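PDB 5IPF: hypoxanthine-guanine phosphoribosyltransferase (HGPRT), which catalyses the transfer of a phosphoribosyl group from PRPP to hypoxanthine or guanine, giving IMP or GMP in the purine salvage pathway. Local coordinates for residues R67-K70 with M71-I75; F97-L100 with A101-D105. All blocks are in the same frame, centred on the assembly; numbering follows the deposited sequence.

Overall arrangement
Both contacts are short stretches, about two and a half turns long, of two different helices, and together they illustrate how one helix is laid against another. Contact 1 (67-70 with 71-75) belongs to helix 61-81, contact 2 (97-100 with 101-105) to helix 97-112, and their centres lie about 12 Å apart. Leu68 of contact 1 joins them: its CD2 meets Phe99 CE1 at 3.5 Å, and its CD1 packs on Asp102 CB at 3.6 Å. Beside it, Ser72 OG lies 3.6 Å from Leu103 O in a packing contact. In contact 2 the Phe99 side chain is about 10 Å from the bound IMP.

Contact 1 of 2, residues R67-K70 with M71-I75; sequences RLEK and MSMNI
The guanidinium of Arg67 carries the CG methylene of Met71 over the centre of one face, 3.9 Å from CZ, so a flat cation rests on an apolar part of the next turn. A bend at chi2 (83°) turns the arginine chain so that the two side chains cross at about a right angle, with the guanidinium face towards the Met71 methylene. Its N-H groups are used outside the two segments: NE donates to Gly205 O and NH2 to Val204 O, both on strand 203-208, which should fix the rotation of the group. Met71 also reaches Leu68, SD meeting CD2 at 3.7 Å.

All this lies on helix 61-81 of the phosphoribosyltransferase domain, whose ordinary i to i+4 bonds run from Met71 N to Arg67 O, from Met73 N to Glu69 O and from Asn74 N to Lys70 O. Leu68 O is gripped twice by Ser72. The backbone N donates at 2.9 Å from above the carbonyl plane, while OG, placed beside its own backbone N by a chi1 of -64°, donates at 2.7 Å, tilted 21° from that plane.

Glu69 and Met73 run side by side in the same direction, with OE2 3.9 Å from CE. That carboxylate also forms a salt bridge to Arg112 of the third subunit, while Met73 packs on Cys45 of the second.

Contact 2 of 2, residues F97-L100 with A101-D105; sequences FKFL and ADLVD
Four successive i to i+4 hydrogen bonds, Ala101 N to Phe97 O, Asp102 N to Lys98 O, Leu103 N to Phe99 O and Val104 N to Leu100 O, make this the beginning of helix 97-112, about two turns long. The bond from Asp102 N to Lys98 O is almost straight, with an N-H...O angle of 175°, whereas that from Leu103 N to Phe99 O bends to 149°.

Of the side chains, Leu100 and Val104 meet most directly. They lie next to each other and point the same way, and the CD1 branch of the leucine touches CG2 of the valine at 3.8 Å. With chi1 at 162°, that valine methyl stands beside its own backbone N, where it also rests 3.3 Å from Leu100 O. One residue earlier, Phe99 and Leu103 form a looser pair: CD2 approaches the ring obliquely, 4.4 Å from CZ. Both continue into the core, where they touch Val158 of strand 154-159.

Asp102 leans back over the preceding turn, OD2 lying 3.5 Å from Lys98 O, but its carboxylate is held by a hydrogen bond to the hydroxyl of Tyr216. Lys98 extends away from the helix to a salt bridge with Glu108 of the fourth subunit. The same subunit also packs on this part of the helix: Ala101 meets its counterpart Ala101 there, and the ring of Phe97 meets that of Phe124 in the neighbouring chain.

Leu100, Leu103 and Val104 all touch Leu89 of strand 87-92, so the helix lies on the sheet, and Leu100 and Val104 also reach Phe97 of the fourth subunit, as befits the crossover helix of a beta-alpha-beta unit, here linking parallel strands 87-92 and 120-125 in the phosphoribosyltransferase fold.

Contact 1 of 2, residues R67-K70 with M71-I75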
ATOM      1  N   ARG A  67      11.282  -0.617  -6.136  1.00 29.34           N
ATOM      2  CA  ARG A  67      12.658  -0.136  -6.192  1.00 28.35           C
ATOM      3  C   ARG A  67      13.000   0.702  -4.966  1.00 32.61           C
ATOM      4  O   ARG A  67      14.092   0.572  -4.393  1.00 29.89           O
ATOM      5  CB  ARG A  67      12.874   0.675  -7.468  1.00 28.19           C
ATOM      6  CG  ARG A  67      14.245   1.324  -7.566  1.00 33.22           C
ATOM      7  CD  ARG A  67      15.277   0.353  -8.101  1.00 29.48           C
ATOM      8  NE  ARG A  67      16.621   0.921  -8.073  1.00 36.55           N
ATOM      9  CZ  ARG A  67      17.614   0.454  -7.326  1.00 37.83           C
ATOM     10  NH1 ARG A  67      17.422  -0.603  -6.549  1.00 38.94           N
ATOM     11  NH2 ARG A  67      18.803   1.037  -7.365  1.00 35.71           N
ATOM     12  N   LEU A  68      12.070   1.562  -4.541  1.00 28.07           N
ATOM     13  CA  LEU A  68      12.344   2.480  -3.443  1.00 36.27           C
ATOM     14  C   LEU A  68      12.514   1.767  -2.111  1.00 40.60           C
ATOM     15  O   LEU A  68      13.074   2.354  -1.181  1.00 40.88           O
ATOM     16  CB  LEU A  68      11.236   3.526  -3.332  1.00 28.24           C
ATOM     17  CG  LEU A  68      11.127   4.489  -4.514  1.00 28.15           C
ATOM     18  CD1 LEU A  68      10.303   5.706  -4.138  1.00 28.62           C
ATOM     19  CD2 LEU A  68      12.504   4.893  -5.015  1.00 33.51           C
ATOM     20  N   GLU A  69      12.037   0.526  -1.988  1.00 29.01           N
ATOM     21  CA  GLU A  69      12.374  -0.265  -0.807  1.00 30.75           C
ATOM     22  C   GLU A  69      13.887  -0.461  -0.703  1.00 39.57           C
ATOM     23  O   GLU A  69      14.525  -0.053   0.282  1.00 45.24           O
ATOM     24  CB  GLU A  69      11.643  -1.610  -0.860  1.00 30.27           C
ATOM     25  CG  GLU A  69      11.644  -2.389   0.449  1.00 37.84           C
ATOM     26  CD  GLU A  69      10.872  -3.696   0.357  1.00 53.42           C
ATOM     27  OE1 GLU A  69       9.926  -3.777  -0.456  1.00 61.42           O
ATOM     28  OE2 GLU A  69      11.213  -4.646   1.094  1.00 67.31           O
ATOM     29  N   LYS A  70      14.483  -1.066  -1.736  1.00 40.67           N
ATOM     30  CA  LYS A  70      15.922  -1.314  -1.734  1.00 43.84           C
ATOM     31  C   LYS A  70      16.709  -0.011  -1.671  1.00 38.24           C
ATOM     32  O   LYS A  70      17.737   0.070  -0.985  1.00 32.97           O
ATOM     33  CB  LYS A  70      16.315  -2.115  -2.974  1.00 42.72           C
ATOM     34  CG  LYS A  70      17.691  -2.746  -2.888  1.00 47.84           C
ATOM     35  CD  LYS A  70      17.749  -3.746  -1.745  1.00 35.03           C
ATOM     36  CE  LYS A  70      18.933  -4.683  -1.885  1.00 37.11           C
ATOM     37  NZ  LYS A  70      18.884  -5.781  -0.881  1.00 64.90           N
ATOM     38  N   MET A  71      16.246   1.021  -2.382  1.00 35.75           N
ATOM     39  CA  MET A  71      16.903   2.322  -2.290  1.00 39.74           C
ATOM     40  C   MET A  71      16.910   2.831  -0.854  1.00 39.34           C
ATOM     41  O   MET A  71      17.940   3.300  -0.353  1.00 46.91           O
ATOM     42  CB  MET A  71      16.222   3.330  -3.213  1.00 38.58           C
ATOM     43  CG  MET A  71      16.590   3.185  -4.676  1.00 49.55           C
ATOM     44  SD  MET A  71      16.112   4.643  -5.621  1.00 50.22           S
ATOM     45  CE  MET A  71      17.017   5.918  -4.747  1.00 42.99           C
ATOM     46  N   SER A  72      15.763   2.743  -0.173  1.00 46.42           N
ATOM     47  CA  SER A  72      15.691   3.165   1.222  1.00 34.81           C
ATOM     48  C   SER A  72      16.696   2.410   2.077  1.00 38.63           C
ATOM     49  O   SER A  72      17.376   3.006   2.923  1.00 41.73           O
ATOM     50  CB  SER A  72      14.275   2.966   1.763  1.00 38.20           C
ATOM     51  OG  SER A  72      13.344   3.790   1.085  1.00 50.85           O
ATOM     52  N   MET A  73      16.815   1.096   1.866  1.00 37.39           N
ATOM     53  CA  MET A  73      17.792   0.323   2.629  1.00 39.71           C
ATOM     54  C   MET A  73      19.212   0.825   2.380  1.00 43.13           C
ATOM     55  O   MET A  73      19.975   1.059   3.328  1.00 40.72           O
ATOM     56  CB  MET A  73      17.663  -1.160   2.286  1.00 43.82           C
ATOM     57  CG  MET A  73      16.307  -1.739   2.649  1.00 48.07           C
ATOM     58  SD  MET A  73      16.127  -3.486   2.259  1.00 74.15           S
ATOM     59  CE  MET A  73      14.506  -3.806   2.953  1.00 85.17           C
ATOM     60  N   ASN A  74      19.575   1.019   1.106  1.00 47.98           N
ATOM     61  CA  ASN A  74      20.922   1.481   0.769  1.00 41.33           C
ATOM     62  C   ASN A  74      21.229   2.829   1.415  1.00 41.52           C
ATOM     63  O   ASN A  74      22.297   3.019   2.014  1.00 39.38           O
ATOM     64  CB  ASN A  74      21.079   1.571  -0.749  1.00 36.38           C
ATOM     65  CG  ASN A  74      20.979   0.221  -1.429  1.00 36.41           C
ATOM     66  OD1 ASN A  74      21.291  -0.800  -0.782  1.00 37.66           O
ATOM     67  ND2 ASN A  74      20.593   0.184  -2.615  1.00 58.57           N
ATOM     68  N   ILE A  75      20.306   3.784   1.294  1.00 36.18           N
ATOM     69  CA  ILE A  75      20.526   5.108   1.874  1.00 36.87           C
ATOM     70  C   ILE A  75      20.678   5.006   3.389  1.00 51.08           C
ATOM     71  O   ILE A  75      21.581   5.611   3.986  1.00 43.04           O
ATOM     72  CB  ILE A  75      19.382   6.058   1.480  1.00 35.50           C
ATOM     73  CG1 ILE A  75      19.297   6.190  -0.040  1.00 34.61           C
ATOM     74  CG2 ILE A  75      19.575   7.419   2.116  1.00 36.56           C
ATOM     75  CD1 ILE A  75      18.111   7.006  -0.512  1.00 33.52           C
TER

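Contact 2 of 2, residues F97-L100 with A101-D105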
ATOM      1  N   PHE A  97       8.107  15.528  -5.901  1.00 41.81           N
ATOM      2  CA  PHE A  97       7.266  15.428  -4.714  1.00 39.34           C
ATOM      3  C   PHE A  97       6.851  13.987  -4.432  1.00 50.01           C
ATOM      4  O   PHE A  97       7.069  13.478  -3.328  1.00 55.15           O
ATOM      5  CB  PHE A  97       6.039  16.322  -4.855  1.00 45.49           C
ATOM      6  CG  PHE A  97       5.134  16.277  -3.664  1.00 54.84           C
ATOM      7  CD1 PHE A  97       5.491  16.912  -2.485  1.00 65.55           C
ATOM      8  CD2 PHE A  97       3.933  15.591  -3.713  1.00 64.74           C
ATOM      9  CE1 PHE A  97       4.666  16.868  -1.382  1.00 69.21           C
ATOM     10  CE2 PHE A  97       3.102  15.544  -2.612  1.00 72.72           C
ATOM     11  CZ  PHE A  97       3.471  16.183  -1.445  1.00 71.47           C
ATOM     12  N   LYS A  98       6.230  13.318  -5.408  1.00 49.28           N
ATOM     13  CA  LYS A  98       5.763  11.951  -5.182  1.00 47.53           C
ATOM     14  C   LYS A  98       6.923  11.018  -4.854  1.00 33.56           C
ATOM     15  O   LYS A  98       6.818  10.169  -3.958  1.00 59.27           O
ATOM     16  CB  LYS A  98       4.993  11.446  -6.402  1.00 35.34           C
ATOM     17  CG  LYS A  98       3.702  12.202  -6.683  1.00 37.45           C
ATOM     18  CD  LYS A  98       2.895  11.531  -7.785  1.00 45.35           C
ATOM     19  CE  LYS A  98       1.581  12.258  -8.038  1.00 44.35           C
ATOM     20  NZ  LYS A  98       0.740  11.556  -9.050  1.00 40.40           N
ATOM     21  N   PHE A  99       8.043  11.173  -5.565  1.00 41.55           N
ATOM     22  CA  PHE A  99       9.238  10.391  -5.270  1.00 44.65           C
ATOM     23  C   PHE A  99       9.723  10.641  -3.846  1.00 37.12           C
ATOM     24  O   PHE A  99      10.173   9.713  -3.162  1.00 31.40           O
ATOM     25  CB  PHE A  99      10.325  10.722  -6.293  1.00 32.04           C
ATOM     26  CG  PHE A  99      11.675  10.164  -5.959  1.00 31.43           C
ATOM     27  CD1 PHE A  99      11.838   8.817  -5.684  1.00 38.56           C
ATOM     28  CD2 PHE A  99      12.791  10.985  -5.950  1.00 32.35           C
ATOM     29  CE1 PHE A  99      13.086   8.305  -5.383  1.00 46.03           C
ATOM     30  CE2 PHE A  99      14.043  10.477  -5.651  1.00 32.17           C
ATOM     31  CZ  PHE A  99      14.190   9.136  -5.367  1.00 36.14           C
ATOM     32  N   LEU A 100       9.625  11.887  -3.376  1.00 33.65           N
ATOM     33  CA  LEU A 100       9.966  12.182  -1.989  1.00 35.08           C
ATOM     34  C   LEU A 100       9.007  11.500  -1.021  1.00 49.04           C
ATOM     35  O   LEU A 100       9.431  10.987   0.018  1.00 51.20           O
ATOM     36  CB  LEU A 100       9.963  13.691  -1.748  1.00 43.56           C
ATOM     37  CG  LEU A 100      10.026  14.067  -0.264  1.00 52.59           C
ATOM     38  CD1 LEU A 100      11.436  13.886   0.285  1.00 52.76           C
ATOM     39  CD2 LEU A 100       9.511  15.474  -0.018  1.00 62.66           C
ATOM     40  N   ALA A 101       7.710  11.494  -1.337  1.00 46.32           N
ATOM     41  CA  ALA A 101       6.733  10.905  -0.426  1.00 34.67           C
ATOM     42  C   ALA A 101       6.956   9.405  -0.278  1.00 46.09           C
ATOM     43  O   ALA A 101       7.059   8.886   0.841  1.00 49.50           O
ATOM     44  CB  ALA A 101       5.316  11.201  -0.916  1.00 35.75           C
ATOM     45  N   ASP A 102       7.050   8.690  -1.402  1.00 32.09           N
ATOM     46  CA  ASP A 102       7.279   7.251  -1.327  1.00 36.96           C
ATOM     47  C   ASP A 102       8.657   6.931  -0.758  1.00 41.39           C
ATOM     48  O   ASP A 102       8.811   5.944  -0.022  1.00 30.38           O
ATOM     49  CB  ASP A 102       7.102   6.619  -2.708  1.00 43.32           C
ATOM     50  CG  ASP A 102       5.680   6.750  -3.228  1.00 52.53           C
ATOM     51  OD1 ASP A 102       4.739   6.690  -2.411  1.00 59.28           O
ATOM     52  OD2 ASP A 102       5.502   6.915  -4.454  1.00 52.57           O
ATOM     53  N   LEU A 103       9.662   7.755  -1.069  1.00 37.37           N
ATOM     54  CA  LEU A 103      10.994   7.532  -0.514  1.00 40.58           C
ATOM     55  C   LEU A 103      10.994   7.689   1.001  1.00 44.72           C
ATOM     56  O   LEU A 103      11.611   6.889   1.714  1.00 31.55           O
ATOM     57  CB  LEU A 103      12.000   8.493  -1.145  1.00 48.62           C
ATOM     58  CG  LEU A 103      13.411   8.433  -0.548  1.00 31.52           C
ATOM     59  CD1 LEU A 103      14.079   7.103  -0.872  1.00 30.85           C
ATOM     60  CD2 LEU A 103      14.260   9.603  -1.024  1.00 32.43           C
ATOM     61  N   VAL A 104      10.317   8.719   1.511  1.00 38.43           N
ATOM     62  CA  VAL A 104      10.229   8.918   2.956  1.00 36.96           C
ATOM     63  C   VAL A 104       9.454   7.775   3.599  1.00 41.05           C
ATOM     64  O   VAL A 104       9.789   7.320   4.701  1.00 41.79           O
ATOM     65  CB  VAL A 104       9.599  10.290   3.267  1.00 40.41           C
ATOM     66  CG1 VAL A 104       9.087  10.343   4.695  1.00 36.34           C
ATOM     67  CG2 VAL A 104      10.611  11.401   3.028  1.00 46.42           C
ATOM     68  N   ASP A 105       8.412   7.287   2.918  1.00 32.96           N
ATOM     69  CA  ASP A 105       7.698   6.100   3.381  1.00 32.99           C
ATOM     70  C   ASP A 105       8.656   4.930   3.581  1.00 32.43           C
ATOM     71  O   ASP A 105       8.718   4.328   4.662  1.00 47.57           O
ATOM     72  CB  ASP A 105       6.600   5.738   2.374  1.00 46.12           C
ATOM     73  CG  ASP A 105       5.349   5.179   3.034  1.00 58.28           C
ATOM     74  OD1 ASP A 105       5.310   3.964   3.329  1.00 65.04           O
ATOM     75  OD2 ASP A 105       4.391   5.955   3.239  1.00 66.46           O
TER